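Local coordinates for hypothetical protein Cgl1923 (Corynebacterium glutamicum ATCC 13032, PDB 2P90) that is of unknown function but is a PAC2-family protein, possibly related to proteasome assembly chaperones, at residues B[26-32]-B[104-110]; B[41-45]-B[213-218]; B[133-138]-B[193-197]. All coordinates share one frame; numbering follows the deposited sequence.

Contact 1 of 3, residues B[26-32]-B[104-110]; sequences PTLIVAL and FLMLSGP
Ile29 and Met106 meet on one face of a parallel strand pair, where the methyl CE of Met106 lies 3.4 Å from CG2 of Ile29. The thioether chain leaves with CG anti to the backbone N (chi1 -179°) and bends at its third torsion, which brings CE back over the neighbouring strand and also to CB of Ala31 at 4.1 Å. The CG1 branch of Ile29 diverges from CG2, and its CD1 reaches the ring of Phe104, 3.3 Å from CD1 of that ring. On the other face CD1 of Leu28 tucks against CB of Leu105 at 3.7 Å and extends to CB of Leu107.

The backbones hold these side chains in register. Ile29 N gives a nearly straight bond to Leu105 O (2.7 Å, 172°), and Ile29 O accepts from Leu107 N at 2.8 Å; Leu105 N to Thr27 O and Ala31 N to Leu107 O continue the pattern. It fades at Gly109, whose N makes a weak 3.5 Å bond to Ala31 O. Further out, Ser46 and Leu49 of helix 41-52 cover Met106, while Leu93 of strand 92-97 packs on Leu28 and Leu107.

Strands 103-108 and 27-33 are parallel neighbours inside the mixed sheet, with strand 134-143 hydrogen-bonded along the other edge of 27-33. Carbon contacts on both faces are consistent with a largely buried pair, the backbone bonds fixing its register.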
ATOM      1  N   PRO B  26      18.376  31.033   2.769  1.00 57.02           N
ATOM      2  CA  PRO B  26      17.902  30.222   3.898  1.00 54.97           C
ATOM      3  C   PRO B  26      18.333  28.747   3.803  1.00 52.79           C
ATOM      4  O   PRO B  26      18.752  28.264   2.753  1.00 51.07           O
ATOM      5  CB  PRO B  26      16.383  30.357   3.804  1.00 54.81           C
ATOM      6  CG  PRO B  26      16.144  30.546   2.329  1.00 55.75           C
ATOM      7  CD  PRO B  26      17.264  31.436   1.883  1.00 57.10           C
ATOM      8  N   THR B  27      18.287  28.060   4.930  1.00 51.45           N
ATOM      9  CA  THR B  27      18.390  26.618   4.884  1.00 50.15           C
ATOM     10  C   THR B  27      16.965  26.006   4.882  1.00 48.11           C
ATOM     11  O   THR B  27      15.993  26.587   5.424  1.00 46.72           O
ATOM     12  CB  THR B  27      19.385  26.029   5.955  1.00 51.18           C
ATOM     13  OG1 THR B  27      18.787  24.935   6.694  1.00 52.45           O
ATOM     14  CG2 THR B  27      19.852  27.077   6.887  1.00 50.36           C
ATOM     15  N   LEU B  28      16.851  24.862   4.210  1.00 45.90           N
ATOM     16  CA  LEU B  28      15.601  24.135   4.181  1.00 43.07           C
ATOM     17  C   LEU B  28      15.672  22.966   5.157  1.00 42.39           C
ATOM     18  O   LEU B  28      16.624  22.196   5.141  1.00 41.70           O
ATOM     19  CB  LEU B  28      15.282  23.653   2.771  1.00 43.16           C
ATOM     20  CG  LEU B  28      14.056  22.717   2.583  1.00 41.92           C
ATOM     21  CD1 LEU B  28      12.738  23.412   2.859  1.00 37.48           C
ATOM     22  CD2 LEU B  28      14.071  22.133   1.190  1.00 42.15           C
ATOM     23  N   ILE B  29      14.629  22.839   5.971  1.00 41.53           N
ATOM     24  CA  ILE B  29      14.404  21.683   6.839  1.00 40.91           C
ATOM     25  C   ILE B  29      13.341  20.776   6.230  1.00 40.68           C
ATOM     26  O   ILE B  29      12.258  21.229   5.875  1.00 41.58           O
ATOM     27  CB  ILE B  29      13.971  22.165   8.241  1.00 40.89           C
ATOM     28  CG1 ILE B  29      15.042  23.143   8.752  1.00 42.08           C
ATOM     29  CG2 ILE B  29      13.733  20.978   9.199  1.00 39.38           C
ATOM     30  CD1 ILE B  29      14.561  23.954   9.887  1.00 48.49           C
ATOM     31  N   VAL B  30      13.675  19.503   6.088  1.00 39.88           N
ATOM     32  CA  VAL B  30      12.791  18.543   5.533  1.00 39.72           C
ATOM     33  C   VAL B  30      12.391  17.605   6.689  1.00 40.55           C
ATOM     34  O   VAL B  30      13.221  16.854   7.225  1.00 40.25           O
ATOM     35  CB  VAL B  30      13.443  17.795   4.321  1.00 39.98           C
ATOM     36  CG1 VAL B  30      12.609  16.595   3.901  1.00 38.90           C
ATOM     37  CG2 VAL B  30      13.672  18.736   3.132  1.00 37.35           C
ATOM     38  N   ALA B  31      11.108  17.692   7.067  1.00 40.11           N
ATOM     39  CA  ALA B  31      10.503  16.870   8.120  1.00 39.88           C
ATOM     40  C   ALA B  31       9.304  16.058   7.574  1.00 40.22           C
ATOM     41  O   ALA B  31       8.148  16.500   7.707  1.00 40.48           O
ATOM     42  CB  ALA B  31      10.041  17.767   9.265  1.00 39.30           C
ATOM     43  N   LEU B  32       9.572  14.879   7.001  1.00 39.65           N
ATOM     44  CA  LEU B  32       8.503  14.046   6.376  1.00 39.70           C
ATOM     45  C   LEU B  32       8.123  12.893   7.262  1.00 39.20           C
ATOM     46  O   LEU B  32       8.980  12.090   7.633  1.00 38.67           O
ATOM     47  CB  LEU B  32       8.912  13.493   4.986  1.00 38.35           C
ATOM     48  CG  LEU B  32       9.368  14.489   3.919  1.00 37.90           C
ATOM     49  CD1 LEU B  32       9.781  13.735   2.619  1.00 33.25           C
ATOM     50  CD2 LEU B  32       8.303  15.595   3.627  1.00 37.56           C
ATOM     51  N   PHE B 104      13.703  30.854   7.880  1.00 45.18           N
ATOM     52  CA  PHE B 104      14.132  29.591   7.304  1.00 44.53           C
ATOM     53  C   PHE B 104      12.953  28.885   6.638  1.00 44.37           C
ATOM     54  O   PHE B 104      11.776  29.271   6.785  1.00 44.62           O
ATOM     55  CB  PHE B 104      14.819  28.678   8.329  1.00 44.44           C
ATOM     56  CG  PHE B 104      13.931  28.246   9.465  1.00 44.31           C
ATOM     57  CD1 PHE B 104      13.372  26.967   9.477  1.00 43.05           C
ATOM     58  CD2 PHE B 104      13.667  29.116  10.533  1.00 43.99           C
ATOM     59  CE1 PHE B 104      12.572  26.548  10.548  1.00 44.84           C
ATOM     60  CE2 PHE B 104      12.871  28.729  11.607  1.00 43.13           C
ATOM     61  CZ  PHE B 104      12.310  27.438  11.617  1.00 45.65           C
ATOM     62  N   LEU B 105      13.290  27.834   5.906  1.00 43.92           N
ATOM     63  CA  LEU B 105      12.312  27.093   5.138  1.00 43.34           C
ATOM     64  C   LEU B 105      12.057  25.707   5.727  1.00 42.71           C
ATOM     65  O   LEU B 105      12.970  24.990   6.161  1.00 42.44           O
ATOM     66  CB  LEU B 105      12.776  27.001   3.689  1.00 42.20           C
ATOM     67  CG  LEU B 105      12.192  28.005   2.732  1.00 43.62           C
ATOM     68  CD1 LEU B 105      12.090  29.415   3.262  1.00 43.88           C
ATOM     69  CD2 LEU B 105      12.927  27.952   1.370  1.00 44.20           C
ATOM     70  N   MET B 106      10.797  25.332   5.716  1.00 41.97           N
ATOM     71  CA  MET B 106      10.411  24.023   6.165  1.00 41.79           C
ATOM     72  C   MET B 106       9.477  23.310   5.149  1.00 40.92           C
ATOM     73  O   MET B 106       8.457  23.851   4.696  1.00 40.49           O
ATOM     74  CB  MET B 106       9.791  24.128   7.570  1.00 41.28           C
ATOM     75  CG  MET B 106       9.382  22.785   8.137  1.00 43.73           C
ATOM     76  SD  MET B 106       9.219  22.763   9.939  1.00 41.39           S
ATOM     77  CE  MET B 106      10.549  21.667  10.236  1.00 44.10           C
ATOM     78  N   LEU B 107       9.879  22.104   4.775  1.00 40.44           N
ATOM     79  CA  LEU B 107       9.032  21.206   4.027  1.00 39.36           C
ATOM     80  C   LEU B 107       8.591  20.102   4.981  1.00 38.88           C
ATOM     81  O   LEU B 107       9.392  19.288   5.442  1.00 37.72           O
ATOM     82  CB  LEU B 107       9.750  20.618   2.810  1.00 39.63           C
ATOM     83  CG  LEU B 107       8.955  19.591   2.002  1.00 38.66           C
ATOM     84  CD1 LEU B 107       7.788  20.271   1.278  1.00 37.01           C
ATOM     85  CD2 LEU B 107       9.888  18.875   1.018  1.00 38.62           C
ATOM     86  N   SER B 108       7.303  20.111   5.298  1.00 38.30           N
ATOM     87  CA  SER B 108       6.817  19.156   6.234  1.00 38.97           C
ATOM     88  C   SER B 108       5.442  18.654   5.831  1.00 37.88           C
ATOM     89  O   SER B 108       4.726  19.306   5.116  1.00 38.22           O
ATOM     90  CB  SER B 108       6.816  19.755   7.633  1.00 38.59           C
ATOM     91  OG  SER B 108       5.857  20.789   7.741  1.00 41.24           O
ATOM     92  N   GLY B 109       5.090  17.496   6.344  1.00 37.45           N
ATOM     93  CA  GLY B 109       3.805  16.857   6.055  1.00 37.47           C
ATOM     94  C   GLY B 109       4.142  15.406   5.769  1.00 36.74           C
ATOM     95  O   GLY B 109       5.240  14.983   6.096  1.00 36.62           O
ATOM     96  N   PRO B 110       3.203  14.637   5.175  1.00 37.09           N
ATOM     97  CA  PRO B 110       3.459  13.198   4.943  1.00 37.15           C
ATOM     98  C   PRO B 110       4.545  12.910   3.899  1.00 36.62           C
ATOM     99  O   PRO B 110       4.565  13.572   2.834  1.00 35.99           O
ATOM    100  CB  PRO B 110       2.119  12.717   4.388  1.00 37.95           C
ATOM    101  CG  PRO B 110       1.507  13.965   3.761  1.00 37.25           C
ATOM    102  CD  PRO B 110       1.845  15.019   4.733  1.00 36.40           C
TER

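Contact 2 of 3, residues B[41-45]-B[213-218]; sequences AVESS and ATLKLL
Ala213 opens the contact by setting its CB 3.8 Å from CB of Ala41, a meeting of two small methyls that lets the helices come close at this end. Thr214 follows and reaches helix 41-45 with both branches. Its OG1 lies 3.4 Å from CB of Ser44 and also faces CA of Ala41. Its methyl CG2, anti to the backbone N, comes to 3.4 Å from Ser45 N and stays near OG of the same serine. One turn after Ala213, Leu217 sends CD1 to 3.7 Å from Ala41 O, with OG of Ser45 and CG2 of Val42 at its flanks. Leu218 closes the run with CD2 against CB of Ser45 at 3.8 Å.

Ser45 is thus covered by Thr214, Leu217 and Leu218, yet its hydroxyl is spent within its own helix: OG donates to Ala41 O at 2.6 Å, and that carbonyl also takes the helical bond from Ser45 N. OG of Ser44 likewise turns back, to His40 O. Ser44 therefore meets Thr214 through CB, whereas OG of Ser45, already bonded to Ala41 O, is packed by the methyls of Thr214 and Leu217.

The short segments cross at -62° with their axes 8.6 Å apart. Helix 211-225 also meets strand 194-202 and helix 232-250: Val199 and Val201 of the strand touch Ala213, Val199 also meets Leu217, and Leu234 of helix 232-250 packs on Thr214 and Leu218.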
ATOM      1  N   ALA B  41       9.364  11.913  16.651  1.00 41.36           N
ATOM      2  CA  ALA B  41      10.235  13.070  16.797  1.00 41.30           C
ATOM      3  C   ALA B  41      10.345  13.970  15.565  1.00 41.08           C
ATOM      4  O   ALA B  41      10.645  15.173  15.686  1.00 41.23           O
ATOM      5  CB  ALA B  41      11.613  12.638  17.314  1.00 40.46           C
ATOM      6  N   VAL B  42      10.090  13.410  14.388  1.00 41.53           N
ATOM      7  CA  VAL B  42      10.095  14.205  13.141  1.00 41.56           C
ATOM      8  C   VAL B  42       8.839  15.095  13.072  1.00 42.03           C
ATOM      9  O   VAL B  42       8.934  16.314  12.908  1.00 42.31           O
ATOM     10  CB  VAL B  42      10.287  13.309  11.871  1.00 41.25           C
ATOM     11  CG1 VAL B  42      10.063  14.100  10.569  1.00 40.59           C
ATOM     12  CG2 VAL B  42      11.684  12.701  11.856  1.00 41.21           C
ATOM     13  N   GLU B  43       7.668  14.481  13.231  1.00 42.45           N
ATOM     14  CA  GLU B  43       6.422  15.205  13.173  1.00 42.69           C
ATOM     15  C   GLU B  43       6.342  16.198  14.353  1.00 42.38           C
ATOM     16  O   GLU B  43       5.811  17.305  14.195  1.00 41.78           O
ATOM     17  CB  GLU B  43       5.243  14.232  13.125  1.00 42.86           C
ATOM     18  CG  GLU B  43       5.292  13.103  14.225  1.00 47.34           C
ATOM     19  CD  GLU B  43       6.033  11.721  13.853  1.00 52.28           C
ATOM     20  OE1 GLU B  43       7.294  11.732  13.425  1.00 46.72           O
ATOM     21  OE2 GLU B  43       5.316  10.643  14.084  1.00 41.48           O
ATOM     22  N   SER B  44       6.882  15.827  15.519  1.00 41.87           N
ATOM     23  CA  SER B  44       6.875  16.755  16.663  1.00 42.65           C
ATOM     24  C   SER B  44       7.734  17.996  16.450  1.00 41.74           C
ATOM     25  O   SER B  44       7.364  19.078  16.862  1.00 41.47           O
ATOM     26  CB  SER B  44       7.260  16.067  17.963  1.00 41.93           C
ATOM     27  OG  SER B  44       6.230  15.169  18.297  1.00 46.05           O
ATOM     28  N   SER B  45       8.870  17.823  15.801  1.00 42.25           N
ATOM     29  CA  SER B  45       9.742  18.925  15.488  1.00 43.27           C
ATOM     30  C   SER B  45       9.029  19.961  14.636  1.00 44.21           C
ATOM     31  O   SER B  45       9.020  21.147  14.970  1.00 45.54           O
ATOM     32  CB  SER B  45      10.967  18.416  14.753  1.00 43.03           C
ATOM     33  OG  SER B  45      11.710  17.565  15.600  1.00 45.48           O
ATOM     34  N   ALA B 213      14.129  13.597  22.050  1.00 43.03           N
ATOM     35  CA  ALA B 213      14.614  13.423  20.676  1.00 42.16           C
ATOM     36  C   ALA B 213      14.178  14.587  19.773  1.00 41.95           C
ATOM     37  O   ALA B 213      14.962  15.083  18.981  1.00 42.61           O
ATOM     38  CB  ALA B 213      14.164  12.111  20.145  1.00 41.33           C
ATOM     39  N   THR B 214      12.940  15.034  19.911  1.00 42.30           N
ATOM     40  CA  THR B 214      12.463  16.229  19.224  1.00 43.42           C
ATOM     41  C   THR B 214      13.399  17.384  19.553  1.00 44.73           C
ATOM     42  O   THR B 214      13.984  17.984  18.647  1.00 44.49           O
ATOM     43  CB  THR B 214      11.031  16.564  19.652  1.00 43.55           C
ATOM     44  OG1 THR B 214      10.224  15.386  19.530  1.00 43.98           O
ATOM     45  CG2 THR B 214      10.422  17.734  18.826  1.00 41.71           C
ATOM     46  N   LEU B 215      13.575  17.634  20.858  1.00 46.34           N
ATOM     47  CA  LEU B 215      14.514  18.637  21.393  1.00 47.23           C
ATOM     48  C   LEU B 215      15.898  18.545  20.770  1.00 47.38           C
ATOM     49  O   LEU B 215      16.434  19.530  20.257  1.00 47.08           O
ATOM     50  CB  LEU B 215      14.617  18.496  22.926  1.00 47.34           C
ATOM     51  CG  LEU B 215      15.331  19.582  23.747  1.00 47.80           C
ATOM     52  CD1 LEU B 215      14.759  21.014  23.543  1.00 50.52           C
ATOM     53  CD2 LEU B 215      15.277  19.239  25.223  1.00 48.38           C
ATOM     54  N   LYS B 216      16.462  17.344  20.796  1.00 47.79           N
ATOM     55  CA  LYS B 216      17.750  17.110  20.179  1.00 47.75           C
ATOM     56  C   LYS B 216      17.763  17.479  18.690  1.00 47.63           C
ATOM     57  O   LYS B 216      18.678  18.181  18.250  1.00 48.02           O
ATOM     58  CB  LYS B 216      18.211  15.662  20.413  1.00 47.81           C
ATOM     59  CG  LYS B 216      19.700  15.439  20.146  1.00 50.31           C
ATOM     60  CD  LYS B 216      20.563  16.441  20.931  1.00 54.15           C
ATOM     61  CE  LYS B 216      21.821  16.837  20.148  1.00 58.44           C
ATOM     62  NZ  LYS B 216      22.952  15.890  20.363  1.00 61.56           N
ATOM     63  N   LEU B 217      16.772  17.011  17.912  1.00 47.01           N
ATOM     64  CA  LEU B 217      16.712  17.381  16.484  1.00 46.50           C
ATOM     65  C   LEU B 217      16.640  18.903  16.318  1.00 45.98           C
ATOM     66  O   LEU B 217      17.338  19.464  15.494  1.00 45.32           O
ATOM     67  CB  LEU B 217      15.539  16.719  15.738  1.00 45.56           C
ATOM     68  CG  LEU B 217      15.595  15.250  15.338  1.00 44.26           C
ATOM     69  CD1 LEU B 217      14.209  14.819  14.842  1.00 44.66           C
ATOM     70  CD2 LEU B 217      16.676  14.945  14.284  1.00 42.86           C
ATOM     71  N   LEU B 218      15.812  19.554  17.126  1.00 45.82           N
ATOM     72  CA  LEU B 218      15.631  20.979  16.995  1.00 47.32           C
ATOM     73  C   LEU B 218      16.911  21.775  17.358  1.00 48.71           C
ATOM     74  O   LEU B 218      17.296  22.710  16.639  1.00 48.83           O
ATOM     75  CB  LEU B 218      14.407  21.439  17.792  1.00 47.13           C
ATOM     76  CG  LEU B 218      13.028  21.054  17.233  1.00 47.37           C
ATOM     77  CD1 LEU B 218      11.916  21.661  18.063  1.00 45.28           C
ATOM     78  CD2 LEU B 218      12.893  21.499  15.765  1.00 45.10           C
TER

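Contact 3 of 3, residues B[133-138]-B[193-197]; sequences ENTICL and NVSGY
Asn193 reaches across to Glu133 at the start of a parallel strand pair. Its CB lies 3.2 Å from both Glu133 O and ND2 of Asn134, and CG, anti to the carbonyl carbon (chi1 -68°), carries the amide onward to Glu133. At the tip ND2 donates to Glu133 O at 3.0 Å, with the acceptor nearly in the amide plane; a weak second bond goes to OE2, while OE1 of that carboxylate pairs with Arg162. The amide of Asn134 stands 71° from that of Asn193 and gives its ND2 to Ser159.

Four backbone bonds then join the strands, among them Ser195 N to Thr135 O at 2.8 Å. Further along, CG2 of Ile136 sits over one face of the Tyr197 ring, a CH-pi contact 3.7 Å from the centroid. A water accepts from Tyr197 OH and donates to Asn134 OD1, linking the two groups; the tyrosine hydroxyl is also hydrogen-bonded to Ser224 OG.

Strand 134-143 lies between strands 194-202 and 27-33 in the sheet. Glu184 and Leu187 of helix 179-189 cover the face of Val194, and Ser220 and Ser224 of helix 211-225 lie on that of Tyr197.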
ATOM      1  N   GLU B 133      20.529  27.486   0.567  1.00 47.70           N
ATOM      2  CA  GLU B 133      21.969  27.213   0.561  1.00 48.75           C
ATOM      3  C   GLU B 133      22.374  25.897   1.220  1.00 47.81           C
ATOM      4  O   GLU B 133      23.479  25.432   1.021  1.00 48.34           O
ATOM      5  CB  GLU B 133      22.762  28.417   1.119  1.00 49.68           C
ATOM      6  CG  GLU B 133      23.038  28.390   2.624  1.00 54.88           C
ATOM      7  CD  GLU B 133      24.291  27.560   3.011  1.00 61.05           C
ATOM      8  OE1 GLU B 133      24.249  26.951   4.123  1.00 60.86           O
ATOM      9  OE2 GLU B 133      25.284  27.510   2.212  1.00 59.72           O
ATOM     10  N   ASN B 134      21.474  25.289   1.986  1.00 47.07           N
ATOM     11  CA  ASN B 134      21.728  23.984   2.614  1.00 46.21           C
ATOM     12  C   ASN B 134      20.410  23.284   2.966  1.00 45.52           C
ATOM     13  O   ASN B 134      19.443  23.907   3.410  1.00 45.70           O
ATOM     14  CB  ASN B 134      22.606  24.115   3.881  1.00 45.65           C
ATOM     15  CG  ASN B 134      23.007  22.759   4.486  1.00 45.38           C
ATOM     16  OD1 ASN B 134      22.957  22.581   5.693  1.00 50.11           O
ATOM     17  ND2 ASN B 134      23.414  21.822   3.663  1.00 44.70           N
ATOM     18  N   THR B 135      20.392  21.977   2.805  1.00 44.58           N
ATOM     19  CA  THR B 135      19.180  21.219   3.118  1.00 44.68           C
ATOM     20  C   THR B 135      19.451  20.171   4.192  1.00 43.31           C
ATOM     21  O   THR B 135      20.408  19.417   4.102  1.00 42.15           O
ATOM     22  CB  THR B 135      18.539  20.552   1.838  1.00 44.04           C
ATOM     23  OG1 THR B 135      18.193  21.575   0.897  1.00 43.22           O
ATOM     24  CG2 THR B 135      17.285  19.724   2.214  1.00 43.89           C
ATOM     25  N   ILE B 136      18.560  20.148   5.172  1.00 42.67           N
ATOM     26  CA  ILE B 136      18.631  19.211   6.264  1.00 42.67           C
ATOM     27  C   ILE B 136      17.363  18.373   6.403  1.00 42.08           C
ATOM     28  O   ILE B 136      16.316  18.911   6.730  1.00 41.86           O
ATOM     29  CB  ILE B 136      18.864  19.918   7.632  1.00 42.63           C
ATOM     30  CG1 ILE B 136      20.055  20.897   7.555  1.00 43.99           C
ATOM     31  CG2 ILE B 136      19.012  18.832   8.740  1.00 40.76           C
ATOM     32  CD1 ILE B 136      20.420  21.568   8.910  1.00 41.87           C
ATOM     33  N   CYS B 137      17.512  17.064   6.210  1.00 41.55           N
ATOM     34  CA  CYS B 137      16.457  16.083   6.390  1.00 41.85           C
ATOM     35  C   CYS B 137      16.496  15.411   7.753  1.00 41.04           C
ATOM     36  O   CYS B 137      17.555  15.051   8.238  1.00 40.87           O
ATOM     37  CB  CYS B 137      16.569  15.024   5.312  1.00 42.22           C
ATOM     38  SG  CYS B 137      16.398  15.681   3.632  1.00 46.65           S
ATOM     39  N   LEU B 138      15.332  15.240   8.367  1.00 40.44           N
ATOM     40  CA  LEU B 138      15.255  14.716   9.720  1.00 40.13           C
ATOM     41  C   LEU B 138      14.745  13.285   9.758  1.00 40.22           C
ATOM     42  O   LEU B 138      13.822  12.944   9.021  1.00 40.26           O
ATOM     43  CB  LEU B 138      14.352  15.603  10.561  1.00 40.02           C
ATOM     44  CG  LEU B 138      14.648  17.104  10.544  1.00 39.33           C
ATOM     45  CD1 LEU B 138      13.706  17.802  11.540  1.00 37.76           C
ATOM     46  CD2 LEU B 138      16.146  17.437  10.823  1.00 36.72           C
ATOM     47  N   ASN B 193      24.532  21.576  -1.227  1.00 50.02           N
ATOM     48  CA  ASN B 193      24.719  21.310   0.200  1.00 48.80           C
ATOM     49  C   ASN B 193      23.519  20.549   0.794  1.00 47.17           C
ATOM     50  O   ASN B 193      22.392  21.071   0.787  1.00 46.15           O
ATOM     51  CB  ASN B 193      24.949  22.626   0.975  1.00 48.95           C
ATOM     52  CG  ASN B 193      26.291  23.301   0.636  1.00 51.07           C
ATOM     53  OD1 ASN B 193      27.294  22.630   0.319  1.00 51.96           O
ATOM     54  ND2 ASN B 193      26.310  24.634   0.711  1.00 48.39           N
ATOM     55  N   VAL B 194      23.765  19.344   1.317  1.00 45.33           N
ATOM     56  CA  VAL B 194      22.701  18.546   1.945  1.00 44.70           C
ATOM     57  C   VAL B 194      23.186  17.579   3.047  1.00 44.28           C
ATOM     58  O   VAL B 194      24.192  16.893   2.883  1.00 44.07           O
ATOM     59  CB  VAL B 194      21.828  17.763   0.866  1.00 44.13           C
ATOM     60  CG1 VAL B 194      22.688  16.777   0.045  1.00 44.09           C
ATOM     61  CG2 VAL B 194      20.673  17.037   1.530  1.00 42.08           C
ATOM     62  N   SER B 195      22.444  17.529   4.154  1.00 43.48           N
ATOM     63  CA  SER B 195      22.693  16.583   5.250  1.00 43.50           C
ATOM     64  C   SER B 195      21.391  15.968   5.768  1.00 43.46           C
ATOM     65  O   SER B 195      20.282  16.552   5.620  1.00 43.18           O
ATOM     66  CB  SER B 195      23.446  17.261   6.411  1.00 44.06           C
ATOM     67  OG  SER B 195      24.721  17.713   5.961  1.00 45.21           O
ATOM     68  N   GLY B 196      21.541  14.778   6.345  1.00 42.88           N
ATOM     69  CA  GLY B 196      20.469  14.077   7.029  1.00 41.77           C
ATOM     70  C   GLY B 196      20.869  13.854   8.469  1.00 41.94           C
ATOM     71  O   GLY B 196      21.939  13.299   8.748  1.00 41.55           O
ATOM     72  N   TYR B 197      20.022  14.327   9.392  1.00 42.26           N
ATOM     73  CA  TYR B 197      20.224  14.138  10.838  1.00 41.91           C
ATOM     74  C   TYR B 197      19.288  13.073  11.395  1.00 41.60           C
ATOM     75  O   TYR B 197      18.069  13.165  11.313  1.00 41.81           O
ATOM     76  CB  TYR B 197      20.035  15.428  11.641  1.00 42.28           C
ATOM     77  CG  TYR B 197      20.922  16.612  11.293  1.00 43.53           C
ATOM     78  CD1 TYR B 197      22.076  16.477  10.495  1.00 43.87           C
ATOM     79  CD2 TYR B 197      20.623  17.875  11.807  1.00 44.92           C
ATOM     80  CE1 TYR B 197      22.902  17.594  10.201  1.00 41.66           C
ATOM     81  CE2 TYR B 197      21.440  18.998  11.532  1.00 44.42           C
ATOM     82  CZ  TYR B 197      22.565  18.840  10.727  1.00 43.96           C
ATOM     83  OH  TYR B 197      23.312  19.949  10.447  1.00 45.79           O
TER
HETATM   84  O   HOH W   1      24.060  20.791   7.859  1.00 39.99           O
HETATM   85  O   HOH W   2      20.412  22.322  -0.568  1.00 46.42           O

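Overall arrangement
Contacts 1 and 3 are two strand pairings of a single mixed sheet, their centres about 10 Å apart. Strands 27-33 and 134-143 are neighbours, so the strand order 103-108, 27-33, 134-143, 194-202 runs through both contacts, joined by probable hydrogen bonds of 2.8 Å from Val30 N to Ile136 O and from Ile136 N to Leu28 O. Contact 2 packs helices against this sheet, its centre about 13 Å from that of contact 1 and about 15 Å from that of contact 3. Each of its helices follows a sheet strand in the chain: 41-52 after 27-33, and 211-225 after 194-202. Val42 bridges all three contacts, with CG1 3.7 Å from Leu32 N and CG2 3.6 Å from Leu138 O.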